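Local structure of 11R-lipoxygenase (Gersemia fruticosa, 3VF1) at residues K312-I317 against R380-Q385; H387-H392 against V458-K463; Q505-I510 against H562-V567. The protein probably acts as a calcium-dependent, non-haem iron dioxygenase that inserts both atoms of molecular oxygen into polyunsaturated fatty acid substrates. One frame throughout, in Å; residues are numbered along the deposited sequence.

Contact 1: residues K312-I317 against R380-Q385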
ATOM      1  N   LYS A 312     -15.554 -14.668 -11.608  1.00 31.95           N
ATOM      2  CA  LYS A 312     -16.089 -15.875 -10.992  1.00 29.80           C
ATOM      3  C   LYS A 312     -15.986 -15.836  -9.470  1.00 29.35           C
ATOM      4  O   LYS A 312     -16.819 -16.409  -8.772  1.00 30.06           O
ATOM      5  CB  LYS A 312     -15.339 -17.098 -11.519  1.00 33.35           C
ATOM      6  CG  LYS A 312     -15.785 -18.412 -10.909  1.00 39.37           C
ATOM      7  CD  LYS A 312     -15.094 -19.592 -11.571  1.00 47.81           C
ATOM      8  CE  LYS A 312     -15.626 -20.916 -11.046  1.00 57.90           C
ATOM      9  NZ  LYS A 312     -15.042 -22.078 -11.773  1.00 63.25           N
ATOM     10  N   ILE A 313     -14.962 -15.164  -8.957  1.00 28.28           N
ATOM     11  CA  ILE A 313     -14.689 -15.171  -7.523  1.00 30.15           C
ATOM     12  C   ILE A 313     -15.834 -14.572  -6.704  1.00 31.47           C
ATOM     13  O   ILE A 313     -15.965 -14.856  -5.515  1.00 36.07           O
ATOM     14  CB  ILE A 313     -13.374 -14.429  -7.192  1.00 27.95           C
ATOM     15  CG1 ILE A 313     -12.978 -14.685  -5.737  1.00 29.99           C
ATOM     16  CG2 ILE A 313     -13.514 -12.934  -7.460  1.00 28.13           C
ATOM     17  CD1 ILE A 313     -11.574 -14.237  -5.397  1.00 32.10           C
ATOM     18  N   LEU A 314     -16.665 -13.752  -7.339  1.00 30.56           N
ATOM     19  CA  LEU A 314     -17.798 -13.141  -6.650  1.00 31.01           C
ATOM     20  C   LEU A 314     -18.918 -14.144  -6.393  1.00 32.30           C
ATOM     21  O   LEU A 314     -19.858 -13.863  -5.649  1.00 33.19           O
ATOM     22  CB  LEU A 314     -18.337 -11.957  -7.453  1.00 26.97           C
ATOM     23  CG  LEU A 314     -17.481 -10.692  -7.399  1.00 28.96           C
ATOM     24  CD1 LEU A 314     -17.980  -9.657  -8.395  1.00 29.78           C
ATOM     25  CD2 LEU A 314     -17.475 -10.121  -5.991  1.00 30.07           C
ATOM     26  N   GLU A 315     -18.814 -15.315  -7.009  1.00 32.67           N
ATOM     27  CA  GLU A 315     -19.825 -16.349  -6.849  1.00 35.86           C
ATOM     28  C   GLU A 315     -19.870 -16.829  -5.401  1.00 35.90           C
ATOM     29  O   GLU A 315     -18.861 -17.269  -4.854  1.00 33.01           O
ATOM     30  CB  GLU A 315     -19.526 -17.519  -7.786  1.00 36.92           C
ATOM     31  CG  GLU A 315     -20.749 -18.321  -8.196  1.00 48.35           C
ATOM     32  CD  GLU A 315     -20.472 -19.242  -9.370  1.00 61.27           C
ATOM     33  OE1 GLU A 315     -19.282 -19.501  -9.654  1.00 56.86           O
ATOM     34  OE2 GLU A 315     -21.443 -19.698 -10.013  1.00 61.07           O
ATOM     35  N   GLY A 316     -21.045 -16.733  -4.783  1.00 35.09           N
ATOM     36  CA  GLY A 316     -21.226 -17.181  -3.415  1.00 35.55           C
ATOM     37  C   GLY A 316     -21.100 -16.070  -2.387  1.00 38.95           C
ATOM     38  O   GLY A 316     -21.397 -16.271  -1.211  1.00 44.96           O
ATOM     39  N   ILE A 317     -20.658 -14.895  -2.824  1.00 40.06           N
ATOM     40  CA  ILE A 317     -20.506 -13.757  -1.925  1.00 38.31           C
ATOM     41  C   ILE A 317     -21.846 -13.046  -1.741  1.00 38.48           C
ATOM     42  O   ILE A 317     -22.425 -12.546  -2.707  1.00 39.70           O
ATOM     43  CB  ILE A 317     -19.472 -12.750  -2.460  1.00 35.82           C
ATOM     44  CG1 ILE A 317     -18.155 -13.461  -2.788  1.00 34.09           C
ATOM     45  CG2 ILE A 317     -19.245 -11.632  -1.453  1.00 31.58           C
ATOM     46  CD1 ILE A 317     -17.528 -14.176  -1.607  1.00 34.24           C
ATOM     47  N   ARG A 380     -18.483  -3.044 -14.307  1.00 22.95           N
ATOM     48  CA  ARG A 380     -17.620  -2.176 -13.515  1.00 25.18           C
ATOM     49  C   ARG A 380     -17.912  -2.313 -12.025  1.00 25.07           C
ATOM     50  O   ARG A 380     -17.003  -2.253 -11.198  1.00 26.24           O
ATOM     51  CB  ARG A 380     -17.797  -0.718 -13.942  1.00 27.20           C
ATOM     52  CG  ARG A 380     -17.308  -0.426 -15.347  1.00 32.57           C
ATOM     53  CD  ARG A 380     -15.797  -0.549 -15.439  1.00 31.88           C
ATOM     54  NE  ARG A 380     -15.113   0.442 -14.612  1.00 35.87           N
ATOM     55  CZ  ARG A 380     -13.832   0.376 -14.263  1.00 36.95           C
ATOM     56  NH1 ARG A 380     -13.077  -0.642 -14.656  1.00 34.76           N
ATOM     57  NH2 ARG A 380     -13.304   1.329 -13.507  1.00 36.98           N
ATOM     58  N   CYS A 381     -19.182  -2.493 -11.683  1.00 22.85           N
ATOM     59  CA  CYS A 381     -19.572  -2.639 -10.289  1.00 25.59           C
ATOM     60  C   CYS A 381     -18.887  -3.856  -9.679  1.00 26.31           C
ATOM     61  O   CYS A 381     -18.381  -3.798  -8.559  1.00 23.53           O
ATOM     62  CB  CYS A 381     -21.090  -2.764 -10.159  1.00 26.27           C
ATOM     63  SG  CYS A 381     -21.690  -2.631  -8.452  1.00 31.57           S
ATOM     64  N   ALA A 382     -18.871  -4.955 -10.426  1.00 26.64           N
ATOM     65  CA  ALA A 382     -18.188  -6.163  -9.989  1.00 24.86           C
ATOM     66  C   ALA A 382     -16.705  -5.875  -9.775  1.00 25.71           C
ATOM     67  O   ALA A 382     -16.109  -6.315  -8.788  1.00 28.29           O
ATOM     68  CB  ALA A 382     -18.367  -7.271 -11.011  1.00 21.78           C
ATOM     69  N   ASP A 383     -16.115  -5.128 -10.704  1.00 23.97           N
ATOM     70  CA  ASP A 383     -14.693  -4.809 -10.641  1.00 25.23           C
ATOM     71  C   ASP A 383     -14.377  -3.967  -9.409  1.00 23.88           C
ATOM     72  O   ASP A 383     -13.309  -4.105  -8.816  1.00 27.51           O
ATOM     73  CB  ASP A 383     -14.256  -4.072 -11.909  1.00 23.95           C
ATOM     74  CG  ASP A 383     -12.763  -3.803 -11.941  1.00 29.94           C
ATOM     75  OD1 ASP A 383     -11.999  -4.721 -12.311  1.00 26.26           O
ATOM     76  OD2 ASP A 383     -12.356  -2.673 -11.597  1.00 34.71           O
ATOM     77  N   THR A 384     -15.308  -3.100  -9.030  1.00 23.34           N
ATOM     78  CA  THR A 384     -15.133  -2.261  -7.849  1.00 25.26           C
ATOM     79  C   THR A 384     -15.028  -3.115  -6.592  1.00 26.67           C
ATOM     80  O   THR A 384     -14.185  -2.864  -5.733  1.00 27.97           O
ATOM     81  CB  THR A 384     -16.298  -1.268  -7.679  1.00 25.41           C
ATOM     82  OG1 THR A 384     -16.323  -0.364  -8.789  1.00 26.42           O
ATOM     83  CG2 THR A 384     -16.144  -0.481  -6.384  1.00 26.54           C
ATOM     84  N   GLN A 385     -15.890  -4.123  -6.490  1.00 25.05           N
ATOM     85  CA  GLN A 385     -15.860  -5.033  -5.352  1.00 27.57           C
ATOM     86  C   GLN A 385     -14.472  -5.650  -5.272  1.00 27.21           C
ATOM     87  O   GLN A 385     -13.853  -5.697  -4.209  1.00 26.63           O
ATOM     88  CB  GLN A 385     -16.901  -6.151  -5.499  1.00 27.30           C
ATOM     89  CG  GLN A 385     -18.284  -5.711  -5.957  1.00 27.33           C
ATOM     90  CD  GLN A 385     -18.884  -4.634  -5.077  1.00 29.92           C
ATOM     91  OE1 GLN A 385     -19.143  -4.858  -3.895  1.00 32.38           O
ATOM     92  NE2 GLN A 385     -19.112  -3.456  -5.652  1.00 25.81           N
TER

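Contact 2: residues H387-H392 against V458-K463. With FE2 (Fe (II) ion), chain E.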
ATOM      1  N   HIS A 387     -11.625  -4.582  -6.664  1.00 24.64           N
ATOM      2  CA  HIS A 387     -10.557  -3.613  -6.438  1.00 26.14           C
ATOM      3  C   HIS A 387     -10.426  -3.219  -4.970  1.00 24.75           C
ATOM      4  O   HIS A 387      -9.328  -3.216  -4.419  1.00 27.26           O
ATOM      5  CB  HIS A 387     -10.780  -2.352  -7.268  1.00 25.12           C
ATOM      6  CG  HIS A 387      -9.920  -1.203  -6.848  1.00 26.06           C
ATOM      7  ND1 HIS A 387     -10.417  -0.110  -6.172  1.00 28.63           N
ATOM      8  CD2 HIS A 387      -8.592  -0.987  -6.987  1.00 29.50           C
ATOM      9  CE1 HIS A 387      -9.434   0.737  -5.925  1.00 28.08           C
ATOM     10  NE2 HIS A 387      -8.315   0.229  -6.408  1.00 29.44           N
ATOM     11  N   GLN A 388     -11.546  -2.880  -4.344  1.00 24.40           N
ATOM     12  CA  GLN A 388     -11.528  -2.379  -2.976  1.00 26.13           C
ATOM     13  C   GLN A 388     -11.034  -3.424  -1.981  1.00 28.40           C
ATOM     14  O   GLN A 388     -10.165  -3.142  -1.160  1.00 32.55           O
ATOM     15  CB  GLN A 388     -12.923  -1.903  -2.566  1.00 25.97           C
ATOM     16  CG  GLN A 388     -13.375  -0.635  -3.268  1.00 30.89           C
ATOM     17  CD  GLN A 388     -12.512   0.564  -2.917  1.00 37.12           C
ATOM     18  OE1 GLN A 388     -11.879   0.603  -1.861  1.00 38.26           O
ATOM     19  NE2 GLN A 388     -12.480   1.549  -3.806  1.00 35.55           N
ATOM     20  N   MET A 389     -11.586  -4.628  -2.060  1.00 27.55           N
ATOM     21  CA  MET A 389     -11.313  -5.653  -1.059  1.00 26.90           C
ATOM     22  C   MET A 389     -10.069  -6.484  -1.368  1.00 27.23           C
ATOM     23  O   MET A 389      -9.298  -6.808  -0.465  1.00 31.83           O
ATOM     24  CB  MET A 389     -12.524  -6.574  -0.905  1.00 27.02           C
ATOM     25  CG  MET A 389     -13.815  -5.845  -0.569  1.00 27.72           C
ATOM     26  SD  MET A 389     -13.602  -4.616   0.739  1.00 33.41           S
ATOM     27  CE  MET A 389     -12.869  -5.608   2.036  1.00 26.84           C
ATOM     28  N   ILE A 390      -9.868  -6.828  -2.636  1.00 23.70           N
ATOM     29  CA  ILE A 390      -8.771  -7.718  -3.009  1.00 25.48           C
ATOM     30  C   ILE A 390      -7.532  -6.959  -3.475  1.00 27.70           C
ATOM     31  O   ILE A 390      -6.447  -7.131  -2.918  1.00 29.26           O
ATOM     32  CB  ILE A 390      -9.201  -8.716  -4.104  1.00 26.50           C
ATOM     33  CG1 ILE A 390     -10.220  -9.705  -3.534  1.00 26.05           C
ATOM     34  CG2 ILE A 390      -7.991  -9.462  -4.654  1.00 23.93           C
ATOM     35  CD1 ILE A 390     -10.756 -10.701  -4.544  1.00 30.27           C
ATOM     36  N   THR A 391      -7.691  -6.124  -4.494  1.00 25.31           N
ATOM     37  CA  THR A 391      -6.556  -5.420  -5.081  1.00 26.49           C
ATOM     38  C   THR A 391      -5.930  -4.429  -4.106  1.00 27.58           C
ATOM     39  O   THR A 391      -4.709  -4.303  -4.040  1.00 26.04           O
ATOM     40  CB  THR A 391      -6.958  -4.664  -6.357  1.00 26.15           C
ATOM     41  OG1 THR A 391      -7.519  -5.584  -7.301  1.00 29.74           O
ATOM     42  CG2 THR A 391      -5.748  -3.972  -6.974  1.00 25.85           C
ATOM     43  N   HIS A 392      -6.765  -3.722  -3.352  1.00 26.09           N
ATOM     44  CA  HIS A 392      -6.264  -2.686  -2.455  1.00 26.83           C
ATOM     45  C   HIS A 392      -6.023  -3.196  -1.040  1.00 29.09           C
ATOM     46  O   HIS A 392      -4.880  -3.333  -0.615  1.00 32.83           O
ATOM     47  CB  HIS A 392      -7.217  -1.492  -2.419  1.00 28.47           C
ATOM     48  CG  HIS A 392      -6.772  -0.396  -1.501  1.00 33.36           C
ATOM     49  ND1 HIS A 392      -7.609   0.186  -0.574  1.00 34.39           N
ATOM     50  CD2 HIS A 392      -5.573   0.219  -1.362  1.00 32.91           C
ATOM     51  CE1 HIS A 392      -6.949   1.114   0.093  1.00 35.35           C
ATOM     52  NE2 HIS A 392      -5.710   1.155  -0.365  1.00 33.95           N
ATOM     53  N   VAL A 458     -15.492  -9.152   3.801  1.00 32.07           N
ATOM     54  CA  VAL A 458     -14.443  -9.920   4.460  1.00 33.88           C
ATOM     55  C   VAL A 458     -14.335 -11.299   3.824  1.00 33.21           C
ATOM     56  O   VAL A 458     -13.241 -11.826   3.638  1.00 32.33           O
ATOM     57  CB  VAL A 458     -14.714 -10.090   5.967  1.00 34.52           C
ATOM     58  CG1 VAL A 458     -13.630 -10.943   6.607  1.00 35.76           C
ATOM     59  CG2 VAL A 458     -14.797  -8.734   6.648  1.00 34.23           C
ATOM     60  N   THR A 459     -15.483 -11.876   3.489  1.00 34.79           N
ATOM     61  CA  THR A 459     -15.532 -13.197   2.879  1.00 33.18           C
ATOM     62  C   THR A 459     -14.830 -13.204   1.523  1.00 32.36           C
ATOM     63  O   THR A 459     -14.228 -14.203   1.137  1.00 29.30           O
ATOM     64  CB  THR A 459     -16.988 -13.670   2.698  1.00 35.33           C
ATOM     65  OG1 THR A 459     -17.659 -13.651   3.963  1.00 37.74           O
ATOM     66  CG2 THR A 459     -17.033 -15.078   2.123  1.00 32.04           C
ATOM     67  N   LEU A 460     -14.907 -12.086   0.805  1.00 31.89           N
ATOM     68  CA  LEU A 460     -14.258 -11.973  -0.498  1.00 30.74           C
ATOM     69  C   LEU A 460     -12.741 -11.998  -0.346  1.00 32.79           C
ATOM     70  O   LEU A 460     -12.037 -12.607  -1.151  1.00 31.16           O
ATOM     71  CB  LEU A 460     -14.691 -10.686  -1.205  1.00 28.33           C
ATOM     72  CG  LEU A 460     -14.057 -10.438  -2.576  1.00 26.94           C
ATOM     73  CD1 LEU A 460     -14.316 -11.604  -3.516  1.00 25.15           C
ATOM     74  CD2 LEU A 460     -14.579  -9.142  -3.173  1.00 26.82           C
ATOM     75  N   MET A 461     -12.242 -11.330   0.689  1.00 31.63           N
ATOM     76  CA  MET A 461     -10.813 -11.330   0.974  1.00 29.84           C
ATOM     77  C   MET A 461     -10.347 -12.731   1.346  1.00 31.88           C
ATOM     78  O   MET A 461      -9.330 -13.211   0.848  1.00 33.60           O
ATOM     79  CB  MET A 461     -10.497 -10.362   2.113  1.00 27.14           C
ATOM     80  CG  MET A 461     -10.715  -8.903   1.757  1.00 27.90           C
ATOM     81  SD  MET A 461      -9.877  -7.784   2.888  1.00 32.74           S
ATOM     82  CE  MET A 461     -10.719  -8.155   4.427  1.00 32.20           C
ATOM     83  N   GLN A 462     -11.101 -13.380   2.225  1.00 31.25           N
ATOM     84  CA  GLN A 462     -10.772 -14.725   2.671  1.00 30.57           C
ATOM     85  C   GLN A 462     -10.739 -15.691   1.496  1.00 31.16           C
ATOM     86  O   GLN A 462      -9.919 -16.608   1.454  1.00 32.54           O
ATOM     87  CB  GLN A 462     -11.788 -15.203   3.705  1.00 30.84           C
ATOM     88  CG  GLN A 462     -11.747 -14.429   5.011  1.00 31.24           C
ATOM     89  CD  GLN A 462     -12.835 -14.853   5.975  1.00 34.22           C
ATOM     90  OE1 GLN A 462     -13.978 -15.080   5.577  1.00 34.39           O
ATOM     91  NE2 GLN A 462     -12.483 -14.968   7.252  1.00 34.84           N
ATOM     92  N   LYS A 463     -11.635 -15.481   0.538  1.00 32.36           N
ATOM     93  CA  LYS A 463     -11.739 -16.371  -0.609  1.00 33.05           C
ATOM     94  C   LYS A 463     -10.519 -16.247  -1.517  1.00 32.02           C
ATOM     95  O   LYS A 463     -10.048 -17.241  -2.070  1.00 33.24           O
ATOM     96  CB  LYS A 463     -13.015 -16.080  -1.399  1.00 32.00           C
ATOM     97  CG  LYS A 463     -13.316 -17.111  -2.472  1.00 35.76           C
ATOM     98  CD  LYS A 463     -14.672 -16.871  -3.116  1.00 36.19           C
ATOM     99  CE  LYS A 463     -14.985 -17.934  -4.156  1.00 32.61           C
ATOM    100  NZ  LYS A 463     -16.278 -17.681  -4.846  1.00 38.16           N
TER
HETATM  101 FE   FE2 E 701      -4.367   2.342   1.047  1.00 40.14          FE
HETATM  102  O   HOH W   1      -6.076   3.872   1.543  1.00 43.10           O

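Contact 3: residues Q505-I510 against H562-V567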
ATOM      1  N   GLN A 505      17.222  -3.398  -8.717  1.00 29.99           N
ATOM      2  CA  GLN A 505      18.628  -3.034  -8.804  1.00 31.65           C
ATOM      3  C   GLN A 505      19.105  -2.431  -7.486  1.00 33.31           C
ATOM      4  O   GLN A 505      20.191  -2.751  -7.005  1.00 35.38           O
ATOM      5  CB  GLN A 505      18.854  -2.039  -9.944  1.00 29.25           C
ATOM      6  CG  GLN A 505      20.314  -1.723 -10.200  1.00 37.28           C
ATOM      7  CD  GLN A 505      21.107  -2.951 -10.594  1.00 42.33           C
ATOM      8  OE1 GLN A 505      20.737  -3.668 -11.522  1.00 51.04           O
ATOM      9  NE2 GLN A 505      22.199  -3.208  -9.881  1.00 39.44           N
ATOM     10  N   PHE A 506      18.287  -1.560  -6.904  1.00 31.65           N
ATOM     11  CA  PHE A 506      18.636  -0.908  -5.647  1.00 32.61           C
ATOM     12  C   PHE A 506      18.784  -1.919  -4.516  1.00 29.69           C
ATOM     13  O   PHE A 506      19.772  -1.904  -3.784  1.00 30.46           O
ATOM     14  CB  PHE A 506      17.583   0.138  -5.275  1.00 28.68           C
ATOM     15  CG  PHE A 506      17.731   0.676  -3.880  1.00 30.05           C
ATOM     16  CD1 PHE A 506      18.882   1.346  -3.502  1.00 28.99           C
ATOM     17  CD2 PHE A 506      16.718   0.518  -2.948  1.00 28.03           C
ATOM     18  CE1 PHE A 506      19.023   1.842  -2.222  1.00 30.00           C
ATOM     19  CE2 PHE A 506      16.854   1.016  -1.666  1.00 28.65           C
ATOM     20  CZ  PHE A 506      18.007   1.677  -1.302  1.00 28.66           C
ATOM     21  N   VAL A 507      17.799  -2.797  -4.374  1.00 30.10           N
ATOM     22  CA  VAL A 507      17.833  -3.814  -3.332  1.00 30.98           C
ATOM     23  C   VAL A 507      19.046  -4.720  -3.506  1.00 32.57           C
ATOM     24  O   VAL A 507      19.685  -5.106  -2.531  1.00 36.00           O
ATOM     25  CB  VAL A 507      16.550  -4.666  -3.337  1.00 30.58           C
ATOM     26  CG1 VAL A 507      16.714  -5.894  -2.449  1.00 29.97           C
ATOM     27  CG2 VAL A 507      15.361  -3.832  -2.882  1.00 28.15           C
ATOM     28  N   GLN A 508      19.366  -5.051  -4.751  1.00 32.19           N
ATOM     29  CA  GLN A 508      20.512  -5.903  -5.041  1.00 32.17           C
ATOM     30  C   GLN A 508      21.814  -5.215  -4.644  1.00 34.05           C
ATOM     31  O   GLN A 508      22.709  -5.844  -4.083  1.00 33.91           O
ATOM     32  CB  GLN A 508      20.547  -6.265  -6.526  1.00 31.00           C
ATOM     33  CG  GLN A 508      21.674  -7.214  -6.901  1.00 34.56           C
ATOM     34  CD  GLN A 508      21.588  -7.682  -8.340  1.00 40.18           C
ATOM     35  OE1 GLN A 508      22.137  -7.052  -9.244  1.00 45.47           O
ATOM     36  NE2 GLN A 508      20.896  -8.793  -8.560  1.00 42.38           N
ATOM     37  N   ASP A 509      21.915  -3.923  -4.940  1.00 30.82           N
ATOM     38  CA  ASP A 509      23.105  -3.154  -4.596  1.00 31.63           C
ATOM     39  C   ASP A 509      23.325  -3.150  -3.088  1.00 35.16           C
ATOM     40  O   ASP A 509      24.432  -3.403  -2.616  1.00 35.54           O
ATOM     41  CB  ASP A 509      22.990  -1.718  -5.111  1.00 33.33           C
ATOM     42  CG  ASP A 509      23.077  -1.631  -6.623  1.00 41.24           C
ATOM     43  OD1 ASP A 509      23.455  -2.639  -7.257  1.00 42.41           O
ATOM     44  OD2 ASP A 509      22.777  -0.550  -7.176  1.00 40.64           O
ATOM     45  N   ILE A 510      22.266  -2.870  -2.335  1.00 30.73           N
ATOM     46  CA  ILE A 510      22.352  -2.822  -0.881  1.00 31.41           C
ATOM     47  C   ILE A 510      22.761  -4.175  -0.315  1.00 33.44           C
ATOM     48  O   ILE A 510      23.662  -4.264   0.516  1.00 33.32           O
ATOM     49  CB  ILE A 510      21.006  -2.411  -0.252  1.00 32.61           C
ATOM     50  CG1 ILE A 510      20.651  -0.972  -0.639  1.00 30.56           C
ATOM     51  CG2 ILE A 510      21.057  -2.556   1.264  1.00 30.71           C
ATOM     52  CD1 ILE A 510      21.680   0.058  -0.212  1.00 32.80           C
ATOM     53  N   HIS A 562      14.908 -10.875  -4.293  1.00 33.15           N
ATOM     54  CA  HIS A 562      13.585 -10.952  -4.898  1.00 32.07           C
ATOM     55  C   HIS A 562      12.496 -10.661  -3.875  1.00 30.62           C
ATOM     56  O   HIS A 562      11.642  -9.804  -4.094  1.00 32.20           O
ATOM     57  CB  HIS A 562      13.344 -12.328  -5.516  1.00 33.73           C
ATOM     58  CG  HIS A 562      11.986 -12.479  -6.129  1.00 34.83           C
ATOM     59  ND1 HIS A 562      11.652 -11.921  -7.344  1.00 34.63           N
ATOM     60  CD2 HIS A 562      10.873 -13.111  -5.686  1.00 35.67           C
ATOM     61  CE1 HIS A 562      10.394 -12.210  -7.628  1.00 32.97           C
ATOM     62  NE2 HIS A 562       9.899 -12.930  -6.638  1.00 35.19           N
ATOM     63  N   PHE A 563      12.530 -11.378  -2.757  1.00 28.55           N
ATOM     64  CA  PHE A 563      11.502 -11.231  -1.734  1.00 27.24           C
ATOM     65  C   PHE A 563      11.419  -9.792  -1.240  1.00 26.37           C
ATOM     66  O   PHE A 563      10.330  -9.275  -1.006  1.00 28.72           O
ATOM     67  CB  PHE A 563      11.771 -12.171  -0.559  1.00 28.53           C
ATOM     68  CG  PHE A 563      10.620 -12.279   0.399  1.00 30.28           C
ATOM     69  CD1 PHE A 563       9.633 -13.233   0.212  1.00 30.64           C
ATOM     70  CD2 PHE A 563      10.518 -11.421   1.482  1.00 30.48           C
ATOM     71  CE1 PHE A 563       8.571 -13.334   1.089  1.00 28.43           C
ATOM     72  CE2 PHE A 563       9.458 -11.519   2.364  1.00 30.60           C
ATOM     73  CZ  PHE A 563       8.483 -12.476   2.166  1.00 28.93           C
ATOM     74  N   LEU A 564      12.570  -9.146  -1.086  1.00 28.57           N
ATOM     75  CA  LEU A 564      12.609  -7.770  -0.602  1.00 29.00           C
ATOM     76  C   LEU A 564      12.139  -6.798  -1.679  1.00 29.67           C
ATOM     77  O   LEU A 564      11.535  -5.770  -1.376  1.00 31.25           O
ATOM     78  CB  LEU A 564      14.020  -7.405  -0.141  1.00 30.51           C
ATOM     79  CG  LEU A 564      14.539  -8.186   1.069  1.00 30.03           C
ATOM     80  CD1 LEU A 564      15.994  -7.841   1.339  1.00 29.21           C
ATOM     81  CD2 LEU A 564      13.688  -7.909   2.294  1.00 28.90           C
ATOM     82  N   THR A 565      12.421  -7.124  -2.937  1.00 28.67           N
ATOM     83  CA  THR A 565      11.959  -6.312  -4.053  1.00 27.29           C
ATOM     84  C   THR A 565      10.434  -6.286  -4.067  1.00 30.36           C
ATOM     85  O   THR A 565       9.821  -5.239  -4.278  1.00 30.85           O
ATOM     86  CB  THR A 565      12.472  -6.855  -5.399  1.00 28.36           C
ATOM     87  OG1 THR A 565      13.901  -6.750  -5.451  1.00 32.96           O
ATOM     88  CG2 THR A 565      11.877  -6.074  -6.561  1.00 26.02           C
ATOM     89  N   VAL A 566       9.828  -7.447  -3.836  1.00 27.98           N
ATOM     90  CA  VAL A 566       8.376  -7.559  -3.766  1.00 25.84           C
ATOM     91  C   VAL A 566       7.807  -6.630  -2.700  1.00 29.32           C
ATOM     92  O   VAL A 566       6.817  -5.940  -2.936  1.00 30.71           O
ATOM     93  CB  VAL A 566       7.940  -9.008  -3.453  1.00 26.11           C
ATOM     94  CG1 VAL A 566       6.497  -9.045  -2.964  1.00 28.15           C
ATOM     95  CG2 VAL A 566       8.115  -9.894  -4.677  1.00 27.05           C
ATOM     96  N   VAL A 567       8.435  -6.615  -1.530  1.00 29.03           N
ATOM     97  CA  VAL A 567       7.946  -5.819  -0.411  1.00 28.18           C
ATOM     98  C   VAL A 567       8.039  -4.324  -0.706  1.00 27.45           C
ATOM     99  O   VAL A 567       7.070  -3.587  -0.532  1.00 29.33           O
ATOM    100  CB  VAL A 567       8.726  -6.124   0.883  1.00 29.43           C
ATOM    101  CG1 VAL A 567       8.273  -5.207   2.010  1.00 26.41           C
ATOM    102  CG2 VAL A 567       8.547  -7.579   1.279  1.00 26.90           C
TER

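Contact 1: residues K312-I317 against R380-Q385
L314 drives its branched end between A382 and Q385, two residues about one turn apart on the long helix 369-410. The tight part is narrow: L314 CD1 lies against the methyl CB of A382 at 3.6 Å and also meets A382 CA at 3.8 Å. Alanine suits this place, because with nothing beyond CB it lets the leucine come down almost onto the helix backbone. The other methyl, L314 CD2, sits more loosely, 4.0 Å from Q385 CB, and the two side chains cross at about a right angle. In this way the loop that follows strand 306-310 of the lipoxygenase domain packs on the helix that also carries the iron ligands H392 and H397. Behind L314 the chain leaves a short 3-10 segment, 312-314, and enters a type II beta turn from L314 to I317, closed by I317 N to L314 O at 3.1 Å. G316 takes the third position with phi 96°, a conformation in which any side chain would collide with the carbonyl oxygen of E315, so glycine fits. This is the loose side: the turn there, with K312 and G316 exposed and E315 partly so, adds nothing to the contact. On the helix, only the aliphatic root of Q385 is used. Its chain bends at chi2 (-55°), which folds the amide back along its own helix, and NE2 donates to C381 O at 3.0 Å with an N-H...O angle of 158°. That carbonyl also accepts Q385 N from the opposite face of its plane, while NE2 has a second acceptor in T594 O.

Contact 2: residues H387-H392 against V458-K463
The iron site of the lipoxygenase fold lies on the far side of this packing: H392 on helix 369-410 binds the iron through NE2 at 2.3 Å, and a water completes a coordination shell shared with H397, H575, N579 and the carboxylate of the C-terminal I698. A wider pi-type turn, in which H392 N reaches H387 O, shapes the helix here. On the face turned from the metal, M389 and I390 receive helix 456-465. I390 CD1 meets L460 CD1 at 3.8 Å, the two side chains crossing at about a right angle; in L460, chi1 179° puts CG anti to the backbone N, and with chi2 near 56° its other methyl, CD2, reaches M389 CB at 4.0 Å. M461 comes at a slant across M389: its CG rests 3.4 Å from M389 O, and its sulfur SD touches M389 CE at 3.8 Å. M389 bends at chi2 and chi3 and M461 at chi3; unbranched, flexible thioethers suit such mutual fitting. An alanine in place of M461 would probably open a gap beside M389 O and leave the M389 methyl without the sulfur it lies against, free to turn. The two helix segments run in roughly the same direction, 30° apart, their axes coming within 8.9 Å at their closest; L398 of helix 369-410 also touches M461, while from the loops L450 packs on M389 and I452 on L460.

Contact 3: residues Q505-I510 against H562-V567
Two residues before V507, which meets L564 and T565, Q505 donates an N-H from NE2 to D509 OD1 at 3.0 Å, with an N-H...O angle of 140°. NE2 meets OD1 on its syn side, 32° out of the carboxylate plane. D509 OD2 makes a salt bridge with K661 of helix 653-676, so this carboxylate is held at both oxygens on the outer flank of helix 491-514. Toward helix 557-579 it is V507 that makes the contact. V507 CG1, set anti to the backbone N (chi1 168°), presses on L564 CB at 3.9 Å, with the side chains crossing at about a right angle. A beta-branched valine presents a short, stiff surface here, which fits the close backbones: V507 CA and T565 CA are 6.4 Å apart. T565 OG1 stands 4.0 Å from V507 CB and does not bond to it; the hydroxyl is spent on V561 O, one turn back along helix 557-579. Threonine can therefore lie buried against a hydrocarbon. L420 of helix 416-425 also touches L564. With no hydrogen bond from segment to segment, these two helices of the lipoxygenase domain meet here through van der Waals fit, the T565 hydroxyl and the D509 carboxylate having partners elsewhere.

Contacts 1 and 2 are neighbours along helix 369-410, their centres about 10 Å apart, and they touch directly: K463 NZ probably hydrogen-bonds to I313 O at 2.9 Å, and I313 CD1 packs on I390 CD1 at 3.7 Å. The loop 312-317 and helix 456-465 thus back the same long helix in succession, contact 2 containing the iron ligand H392, and contact 1 further off, with the Q385 side chain about 11 Å from that of H392. Contact 3 stands apart, its centre about 27 Å from that of contact 2 and 34 Å from that of contact 1, yet its helix 557-579 runs on to the iron ligands H575 and N579.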